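Local coordinates for protein putative esterase (Uncultured bacterium, PDB 7C4D) that probably hydrolyses carboxylic ester bonds, as a marine esterase of the alpha/beta hydrolase fold, at residues G94-G99 / A251-H256; I27-L32 / Y53-R58. All blocks are in the same frame, centred on the assembly; numbering follows the deposited sequence.

Contact 1 (G94-G99 / A251-H256); sequences GHSMGG and AGHWLH. With ACT (acetate ion), chain D; SO4 (sulfate ion), chain E.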
ATOM      1  N   GLY A  94      -0.051  -3.377   5.852  1.00 37.66           N
ATOM      2  CA  GLY A  94      -0.046  -2.213   4.974  1.00 38.27           C
ATOM      3  C   GLY A  94       1.328  -2.069   4.342  1.00 38.31           C
ATOM      4  O   GLY A  94       2.323  -1.950   5.054  1.00 38.29           O
ATOM      5  N   HIS A  95       1.354  -2.097   3.020  1.00 37.56           N
ATOM      6  CA  HIS A  95       2.576  -1.959   2.243  1.00 41.76           C
ATOM      7  C   HIS A  95       2.704  -0.503   1.799  1.00 42.41           C
ATOM      8  O   HIS A  95       1.796   0.024   1.148  1.00 43.85           O
ATOM      9  CB  HIS A  95       2.555  -2.893   1.029  1.00 41.15           C
ATOM     10  CG  HIS A  95       3.725  -2.702   0.130  1.00 46.41           C
ATOM     11  ND1 HIS A  95       3.610  -2.258  -1.146  1.00 50.03           N
ATOM     12  CD2 HIS A  95       5.048  -2.817   0.357  1.00 45.75           C
ATOM     13  CE1 HIS A  95       4.807  -2.138  -1.681  1.00 49.07           C
ATOM     14  NE2 HIS A  95       5.688  -2.505  -0.791  1.00 48.21           N
ATOM     15  N   SER A  96       3.827   0.127   2.180  1.00 41.10           N
ATOM     16  CA  SER A  96       4.167   1.491   1.799  1.00 46.77           C
ATOM     17  C   SER A  96       3.029   2.470   2.115  1.00 47.37           C
ATOM     18  O   SER A  96       2.676   2.648   3.293  1.00 52.27           O
ATOM     19  CB  SER A  96       4.620   1.581   0.376  1.00 46.28           C
ATOM     20  OG  SER A  96       5.595   2.619   0.264  1.00 60.77           O
ATOM     21  N   MET A  97       2.422   3.057   1.069  1.00 43.21           N
ATOM     22  CA  MET A  97       1.355   4.017   1.305  1.00 43.38           C
ATOM     23  C   MET A  97       0.313   3.354   2.193  1.00 43.22           C
ATOM     24  O   MET A  97      -0.181   3.966   3.136  1.00 45.87           O
ATOM     25  CB  MET A  97       0.693   4.487   0.002  1.00 48.01           C
ATOM     26  CG  MET A  97      -0.531   5.356   0.225  1.00 51.99           C
ATOM     27  SD  MET A  97      -1.437   5.843  -1.275  1.00 57.40           S
ATOM     28  CE  MET A  97      -2.408   4.378  -1.653  1.00 51.22           C
ATOM     29  N   GLY A  98       0.028   2.079   1.909  1.00 40.69           N
ATOM     30  CA  GLY A  98      -0.908   1.285   2.703  1.00 38.57           C
ATOM     31  C   GLY A  98      -0.441   1.124   4.155  1.00 35.31           C
ATOM     32  O   GLY A  98      -1.251   1.121   5.081  1.00 40.62           O
ATOM     33  N   GLY A  99       0.873   1.116   4.340  1.00 34.33           N
ATOM     34  CA  GLY A  99       1.463   1.030   5.671  1.00 34.80           C
ATOM     35  C   GLY A  99       1.279   2.299   6.498  1.00 43.70           C
ATOM     36  O   GLY A  99       1.101   2.201   7.713  1.00 42.82           O
ATOM     37  N   ALA A 251      15.463  -8.663  -0.996  1.00 67.18           N
ATOM     38  CA  ALA A 251      14.257  -8.049  -1.519  1.00 59.69           C
ATOM     39  C   ALA A 251      14.343  -6.532  -1.426  1.00 54.06           C
ATOM     40  O   ALA A 251      15.010  -5.996  -0.538  1.00 58.75           O
ATOM     41  CB  ALA A 251      13.041  -8.613  -0.842  1.00 70.27           C
ATOM     42  N   GLY A 252      13.715  -5.868  -2.412  1.00 54.60           N
ATOM     43  CA  GLY A 252      13.655  -4.414  -2.486  1.00 53.64           C
ATOM     44  C   GLY A 252      12.385  -3.880  -1.830  1.00 61.32           C
ATOM     45  O   GLY A 252      11.959  -4.353  -0.774  1.00 68.11           O
ATOM     46  N   HIS A 253      11.749  -2.927  -2.504  1.00 66.09           N
ATOM     47  CA  HIS A 253      10.585  -2.254  -1.964  1.00 61.93           C
ATOM     48  C   HIS A 253       9.310  -3.097  -2.112  1.00 65.86           C
ATOM     49  O   HIS A 253       8.407  -2.981  -1.285  1.00 60.65           O
ATOM     50  CB  HIS A 253      10.519  -0.830  -2.511  1.00 57.42           C
ATOM     51  CG  HIS A 253       9.352  -0.060  -1.982  1.00 62.77           C
ATOM     52  ND1 HIS A 253       9.244   0.306  -0.653  1.00 58.53           N
ATOM     53  CD2 HIS A 253       8.229   0.385  -2.589  1.00 59.26           C
ATOM     54  CE1 HIS A 253       8.114   0.962  -0.469  1.00 58.63           C
ATOM     55  NE2 HIS A 253       7.477   1.031  -1.639  1.00 58.26           N
ATOM     56  N   TRP A 254       9.226  -3.933  -3.157  1.00 65.22           N
ATOM     57  CA  TRP A 254       8.091  -4.822  -3.374  1.00 59.15           C
ATOM     58  C   TRP A 254       8.462  -6.212  -2.883  1.00 60.19           C
ATOM     59  O   TRP A 254       8.497  -7.168  -3.637  1.00 58.97           O
ATOM     60  CB  TRP A 254       7.631  -4.801  -4.843  1.00 64.93           C
ATOM     61  CG  TRP A 254       6.892  -3.549  -5.205  1.00 62.41           C
ATOM     62  CD1 TRP A 254       5.540  -3.386  -5.231  1.00 68.07           C
ATOM     63  CD2 TRP A 254       7.449  -2.269  -5.540  1.00 64.49           C
ATOM     64  NE1 TRP A 254       5.215  -2.105  -5.580  1.00 60.09           N
ATOM     65  CE2 TRP A 254       6.362  -1.389  -5.767  1.00 72.61           C
ATOM     66  CE3 TRP A 254       8.748  -1.767  -5.686  1.00 64.39           C
ATOM     67  CZ2 TRP A 254       6.538  -0.042  -6.109  1.00 69.89           C
ATOM     68  CZ3 TRP A 254       8.923  -0.443  -6.037  1.00 63.40           C
ATOM     69  CH2 TRP A 254       7.832   0.408  -6.249  1.00 73.09           C
ATOM     70  N   LEU A 255       8.769  -6.298  -1.586  1.00 67.11           N
ATOM     71  CA  LEU A 255       9.338  -7.500  -0.999  1.00 62.68           C
ATOM     72  C   LEU A 255       8.357  -8.682  -1.019  1.00 63.61           C
ATOM     73  O   LEU A 255       8.763  -9.845  -1.019  1.00 64.71           O
ATOM     74  CB  LEU A 255       9.895  -7.171   0.398  1.00 62.82           C
ATOM     75  CG  LEU A 255       8.897  -6.847   1.511  1.00 62.90           C
ATOM     76  CD1 LEU A 255       9.656  -6.541   2.790  1.00 67.98           C
ATOM     77  CD2 LEU A 255       7.970  -5.681   1.160  1.00 62.13           C
ATOM     78  N   HIS A 256       7.056  -8.404  -1.081  1.00 59.30           N
ATOM     79  CA  HIS A 256       6.089  -9.495  -1.043  1.00 64.19           C
ATOM     80  C   HIS A 256       5.893 -10.132  -2.416  1.00 57.11           C
ATOM     81  O   HIS A 256       5.363 -11.234  -2.521  1.00 58.62           O
ATOM     82  CB  HIS A 256       4.728  -8.962  -0.621  1.00 56.16           C
ATOM     83  CG  HIS A 256       4.280  -7.846  -1.500  1.00 57.79           C
ATOM     84  ND1 HIS A 256       4.937  -6.607  -1.532  1.00 57.16           N
ATOM     85  CD2 HIS A 256       3.263  -7.767  -2.380  1.00 53.51           C
ATOM     86  CE1 HIS A 256       4.310  -5.811  -2.374  1.00 55.22           C
ATOM     87  NE2 HIS A 256       3.269  -6.488  -2.886  1.00 53.26           N
TER
HETATM   88  C   ACT D 403       4.106   3.807  -2.248  1.00 64.34           C
HETATM   89  O   ACT D 403       4.947   3.091  -2.840  1.00 56.26           O
HETATM   90  OXT ACT D 403       3.039   3.360  -1.780  1.00 56.54           O
HETATM   91  CH3 ACT D 403       4.369   5.319  -2.047  1.00 67.92           C
HETATM   92  S   SO4 E 404       1.239  -3.332  -4.027  1.00 62.81           S
HETATM   93  O1  SO4 E 404      -0.000  -3.437  -4.750  1.00 53.70           O
HETATM   94  O2  SO4 E 404       1.839  -2.052  -4.336  1.00 68.61           O
HETATM   95  O3  SO4 E 404       1.000  -3.394  -2.599  1.00 56.42           O
HETATM   96  O4  SO4 E 404       2.126  -4.392  -4.412  1.00 68.66           O

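Contact 2 (I27-L32 / Y53-R58); sequences IILHGL and YLIDQR. With SO4 (sulfate ion), chain E; ACT (acetate ion), chain D.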
ATOM      1  N   ILE A  27      -6.848  -7.531   7.228  1.00 39.96           N
ATOM      2  CA  ILE A  27      -7.031  -6.549   6.176  1.00 37.63           C
ATOM      3  C   ILE A  27      -5.678  -6.253   5.549  1.00 37.76           C
ATOM      4  O   ILE A  27      -4.732  -5.937   6.285  1.00 42.47           O
ATOM      5  CB  ILE A  27      -7.716  -5.266   6.734  1.00 41.27           C
ATOM      6  CG1 ILE A  27      -9.125  -5.555   7.256  1.00 37.44           C
ATOM      7  CG2 ILE A  27      -7.725  -4.161   5.682  1.00 39.22           C
ATOM      8  CD1 ILE A  27      -9.831  -4.392   7.957  1.00 42.66           C
ATOM      9  N   ILE A  28      -5.605  -6.328   4.204  1.00 34.81           N
ATOM     10  CA  ILE A  28      -4.364  -6.005   3.507  1.00 34.91           C
ATOM     11  C   ILE A  28      -4.578  -4.719   2.685  1.00 40.34           C
ATOM     12  O   ILE A  28      -5.567  -4.613   1.967  1.00 41.64           O
ATOM     13  CB  ILE A  28      -3.879  -7.205   2.667  1.00 32.58           C
ATOM     14  CG1 ILE A  28      -3.857  -8.495   3.490  1.00 37.66           C
ATOM     15  CG2 ILE A  28      -2.538  -6.982   1.979  1.00 30.38           C
ATOM     16  CD1 ILE A  28      -3.229  -9.711   2.737  1.00 38.42           C
ATOM     17  N   LEU A  29      -3.660  -3.753   2.818  1.00 38.41           N
ATOM     18  CA  LEU A  29      -3.690  -2.470   2.111  1.00 41.37           C
ATOM     19  C   LEU A  29      -2.447  -2.321   1.234  1.00 40.15           C
ATOM     20  O   LEU A  29      -1.308  -2.268   1.720  1.00 39.71           O
ATOM     21  CB  LEU A  29      -3.738  -1.302   3.109  1.00 37.86           C
ATOM     22  CG  LEU A  29      -4.883  -1.277   4.107  1.00 41.65           C
ATOM     23  CD1 LEU A  29      -4.816   0.009   4.918  1.00 50.06           C
ATOM     24  CD2 LEU A  29      -6.198  -1.361   3.381  1.00 49.47           C
ATOM     25  N   HIS A  30      -2.671  -2.243  -0.075  1.00 37.03           N
ATOM     26  CA  HIS A  30      -1.619  -2.037  -1.054  1.00 35.52           C
ATOM     27  C   HIS A  30      -1.013  -0.611  -0.943  1.00 41.39           C
ATOM     28  O   HIS A  30      -1.520   0.290  -0.247  1.00 38.58           O
ATOM     29  CB  HIS A  30      -2.227  -2.298  -2.434  1.00 38.99           C
ATOM     30  CG  HIS A  30      -3.264  -1.287  -2.777  1.00 43.24           C
ATOM     31  ND1 HIS A  30      -2.942  -0.034  -3.269  1.00 40.16           N
ATOM     32  CD2 HIS A  30      -4.603  -1.291  -2.624  1.00 44.45           C
ATOM     33  CE1 HIS A  30      -4.030   0.674  -3.435  1.00 41.84           C
ATOM     34  NE2 HIS A  30      -5.074  -0.075  -3.052  1.00 46.32           N
ATOM     35  N   GLY A  31       0.092  -0.395  -1.653  1.00 35.51           N
ATOM     36  CA  GLY A  31       0.705   0.918  -1.791  1.00 42.51           C
ATOM     37  C   GLY A  31       0.277   1.679  -3.065  1.00 50.71           C
ATOM     38  O   GLY A  31      -0.603   1.237  -3.818  1.00 42.37           O
ATOM     39  N   LEU A  32       0.888   2.858  -3.317  1.00 44.49           N
ATOM     40  CA  LEU A  32       0.475   3.712  -4.432  1.00 45.36           C
ATOM     41  C   LEU A  32       0.592   2.971  -5.781  1.00 44.21           C
ATOM     42  O   LEU A  32       1.575   2.288  -6.056  1.00 43.47           O
ATOM     43  CB  LEU A  32       1.349   4.974  -4.400  1.00 46.77           C
ATOM     44  CG  LEU A  32       0.880   6.178  -5.218  1.00 49.74           C
ATOM     45  CD1 LEU A  32      -0.466   6.690  -4.757  1.00 47.11           C
ATOM     46  CD2 LEU A  32       1.906   7.300  -5.108  1.00 55.72           C
ATOM     47  N   TYR A  53      -9.240  -9.748   3.841  1.00 45.51           N
ATOM     48  CA  TYR A  53      -9.895  -8.718   3.035  1.00 45.07           C
ATOM     49  C   TYR A  53      -8.860  -7.966   2.200  1.00 43.92           C
ATOM     50  O   TYR A  53      -7.920  -7.374   2.747  1.00 41.11           O
ATOM     51  CB  TYR A  53     -10.652  -7.739   3.926  1.00 43.15           C
ATOM     52  CG  TYR A  53     -11.814  -8.349   4.659  1.00 43.89           C
ATOM     53  CD1 TYR A  53     -11.619  -9.034   5.843  1.00 44.23           C
ATOM     54  CD2 TYR A  53     -13.106  -8.254   4.161  1.00 44.06           C
ATOM     55  CE1 TYR A  53     -12.676  -9.612   6.514  1.00 44.11           C
ATOM     56  CE2 TYR A  53     -14.182  -8.815   4.818  1.00 42.56           C
ATOM     57  CZ  TYR A  53     -13.958  -9.490   6.006  1.00 48.44           C
ATOM     58  OH  TYR A  53     -14.998 -10.023   6.700  1.00 49.20           O
ATOM     59  N   LEU A  54      -8.977  -8.099   0.873  1.00 37.22           N
ATOM     60  CA  LEU A  54      -8.101  -7.408  -0.062  1.00 43.02           C
ATOM     61  C   LEU A  54      -8.850  -6.162  -0.521  1.00 44.89           C
ATOM     62  O   LEU A  54      -9.818  -6.257  -1.286  1.00 50.00           O
ATOM     63  CB  LEU A  54      -7.794  -8.304  -1.260  1.00 44.64           C
ATOM     64  CG  LEU A  54      -7.171  -9.673  -0.987  1.00 42.10           C
ATOM     65  CD1 LEU A  54      -6.997 -10.397  -2.298  1.00 42.38           C
ATOM     66  CD2 LEU A  54      -5.810  -9.520  -0.335  1.00 42.18           C
ATOM     67  N   ILE A  55      -8.413  -5.021   0.019  1.00 47.69           N
ATOM     68  CA  ILE A  55      -9.082  -3.733  -0.134  1.00 49.13           C
ATOM     69  C   ILE A  55      -8.361  -2.963  -1.237  1.00 51.85           C
ATOM     70  O   ILE A  55      -7.130  -3.056  -1.357  1.00 50.89           O
ATOM     71  CB  ILE A  55      -9.044  -3.002   1.221  1.00 54.34           C
ATOM     72  CG1 ILE A  55     -10.110  -3.533   2.186  1.00 46.50           C
ATOM     73  CG2 ILE A  55      -9.120  -1.499   1.057  1.00 68.49           C
ATOM     74  CD1 ILE A  55     -11.459  -3.091   1.835  1.00 55.56           C
ATOM     75  N   ASP A  56      -9.149  -2.304  -2.106  1.00 45.05           N
ATOM     76  CA  ASP A  56      -8.642  -1.324  -3.065  1.00 42.59           C
ATOM     77  C   ASP A  56      -8.820   0.031  -2.374  1.00 41.64           C
ATOM     78  O   ASP A  56      -9.898   0.326  -1.881  1.00 43.67           O
ATOM     79  CB  ASP A  56      -9.402  -1.364  -4.400  1.00 42.21           C
ATOM     80  CG  ASP A  56      -9.134  -2.569  -5.301  1.00 44.51           C
ATOM     81  OD1 ASP A  56      -8.236  -3.348  -5.001  1.00 50.41           O
ATOM     82  OD2 ASP A  56      -9.785  -2.692  -6.335  1.00 46.58           O
ATOM     83  N   GLN A  57      -7.743   0.791  -2.194  1.00 41.57           N
ATOM     84  CA  GLN A  57      -7.889   2.080  -1.520  1.00 46.48           C
ATOM     85  C   GLN A  57      -8.419   3.138  -2.491  1.00 47.73           C
ATOM     86  O   GLN A  57      -8.393   2.907  -3.706  1.00 42.22           O
ATOM     87  CB  GLN A  57      -6.561   2.470  -0.888  1.00 49.17           C
ATOM     88  CG  GLN A  57      -6.203   1.545   0.273  1.00 51.63           C
ATOM     89  CD  GLN A  57      -4.892   1.963   0.855  1.00 56.84           C
ATOM     90  OE1 GLN A  57      -4.831   2.785   1.773  1.00 63.47           O
ATOM     91  NE2 GLN A  57      -3.836   1.460   0.243  1.00 58.28           N
ATOM     92  N   ARG A  58      -8.876   4.291  -1.949  1.00 46.46           N
ATOM     93  CA  ARG A  58      -9.394   5.376  -2.791  1.00 46.02           C
ATOM     94  C   ARG A  58      -8.421   5.685  -3.934  1.00 51.86           C
ATOM     95  O   ARG A  58      -7.199   5.607  -3.754  1.00 49.43           O
ATOM     96  CB  ARG A  58      -9.747   6.596  -1.938  1.00 52.28           C
ATOM     97  CG  ARG A  58      -8.565   7.393  -1.400  1.00 52.98           C
ATOM     98  CD  ARG A  58      -9.008   8.766  -0.922  1.00 47.42           C
ATOM     99  NE  ARG A  58     -10.073   8.582   0.038  1.00 52.06           N
ATOM    100  CZ  ARG A  58     -10.951   9.514   0.387  1.00 54.54           C
ATOM    101  NH1 ARG A  58     -10.864  10.715  -0.151  1.00 58.49           N
ATOM    102  NH2 ARG A  58     -11.899   9.247   1.269  1.00 47.50           N
TER
HETATM  103  S   SO4 E 404       1.239  -3.332  -4.027  1.00 62.81           S
HETATM  104  O1  SO4 E 404      -0.000  -3.437  -4.750  1.00 53.70           O
HETATM  105  O2  SO4 E 404       1.839  -2.052  -4.336  1.00 68.61           O
HETATM  106  O3  SO4 E 404       1.000  -3.394  -2.599  1.00 56.42           O
HETATM  107  O4  SO4 E 404       2.126  -4.392  -4.412  1.00 68.66           O
HETATM  108  C   ACT D 403       4.106   3.807  -2.248  1.00 64.34           C
HETATM  109  O   ACT D 403       4.947   3.091  -2.840  1.00 56.26           O
HETATM  110  OXT ACT D 403       3.039   3.360  -1.780  1.00 56.54           O
HETATM  111  CH3 ACT D 403       4.369   5.319  -2.047  1.00 67.92           C
HETATM  112  O   HOH W   1      -4.688  -4.153  -0.803  1.00 40.47           O

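Contact 1 (G94-G99 / A251-H256)
His95 and Ser96 meet the loop that carries His253 at the probable active site of this alpha/beta hydrolase. The sequence Gly94-His95-Ser96-Met97-Gly98 fits the GxSxG nucleophile elbow, the tight turn between strand 90-95 and helix 97-108. Ser96 has the strained backbone expected of such a probable nucleophile (phi 52°). The arrangement of Ser96, His253 and Asp120 is consistent with a catalytic triad. Ser96 OG lies 3.1 Å from His253 NE2, at the edge of that ring and near its plane. On the other nitrogen, His253 ND1 is hydrogen-bonded to Asp120.

A hydrogen bond ties His95 to the His253 backbone. His95 NE2 donates to the backbone O of His253 at 2.8 Å and nearly straight (168°). The acceptor sits in the His95 ring plane. With chi1 at 175°, His95 CG turns away from its own backbone N, and the ring reaches across to the 251-256 loop.

Ring contacts pack on His95. The edge of His256 meets the face of His95, with His256 CE1 3.7 Å above the centre of the His95 ring. Ser96 CB lies over the opposite face, so both faces of the His95 ring are covered. The ring of Trp254 comes in obliquely, its CD1 3.8 Å from His95 CE1. A leucine in place of His95 would probably leave the carbonyl of His253 without its donor and loosen the loop that presents the His253 ring.

Two ions, probably from the crystallisation liquor, sit beside the cluster. His256 NE2 donates to sulfate O4 at 2.8 Å, and His95 ND1 bonds weakly to sulfate O3. Acetate lies beside Ser96 in what is probably the oxyanion hole: the backbone N of Met97 donates to its OXT at 2.9 Å.

Contact 2 (I27-L32 / Y53-R58)
His30 and Gln57 pack together beside two parallel strands of the alpha/beta hydrolase sheet. Strands 25-29 and 51-55 belong to one beta-alpha-beta unit, linked through helix 40-46. The imidazole is fixed at both nitrogens. His30 NE2 accepts the backbone N-H of Gln57 at 2.9 Å and almost straight (177°). His30 ND1 donates to the O of Gly31 at 2.7 Å, in the ring plane. With chi1 at 66°, His30 CG sits between its backbone N and carbonyl carbon, which folds the ring back to reach both partners. The Gln57 amide lies over the ring, with NE2 3.7 Å above its centre and the two planes 71° apart.

Next come the strands. Ile28 N donates to Tyr53 O at 2.9 Å, while Ile55 N reaches Ile28 O by a weak bond. A water donates to Ile28 O and Ile55 O and accepts a weak bond from His30 N. Leu29 CD2 packs on Ile55 CG2 on one face of the sheet, and Ile28 CD1 meets Leu54 CD2 on the other.

Further out, Gln57 OE1 bonds weakly to Thr101 of helix 97-108. Beyond His30, Gly31 N donates to the sulfate. Consistent with a place in the oxyanion hole, Leu32 N donates to acetate OXT at 2.7 Å.

The two contacts lie with their centres about 12 Å apart in one alpha/beta hydrolase domain. Contact 2 closes along the chain before contact 1 opens. They share the central sheet, where strand 25-29 lies between strands 51-55 and 90-95. His95 N probably bonds to Leu29 O, 3.0 Å away, which ties one contact directly to the other. Met97 of the elbow also packs against Leu32 and Gln57. Both contacts reach the same acetate and the same sulfate. Contact 1 thus brings the probable nucleophile to its histidine. Contact 2 holds the 30-32 loop, whose amides reach the same two ions, consistent with a place beside the active site.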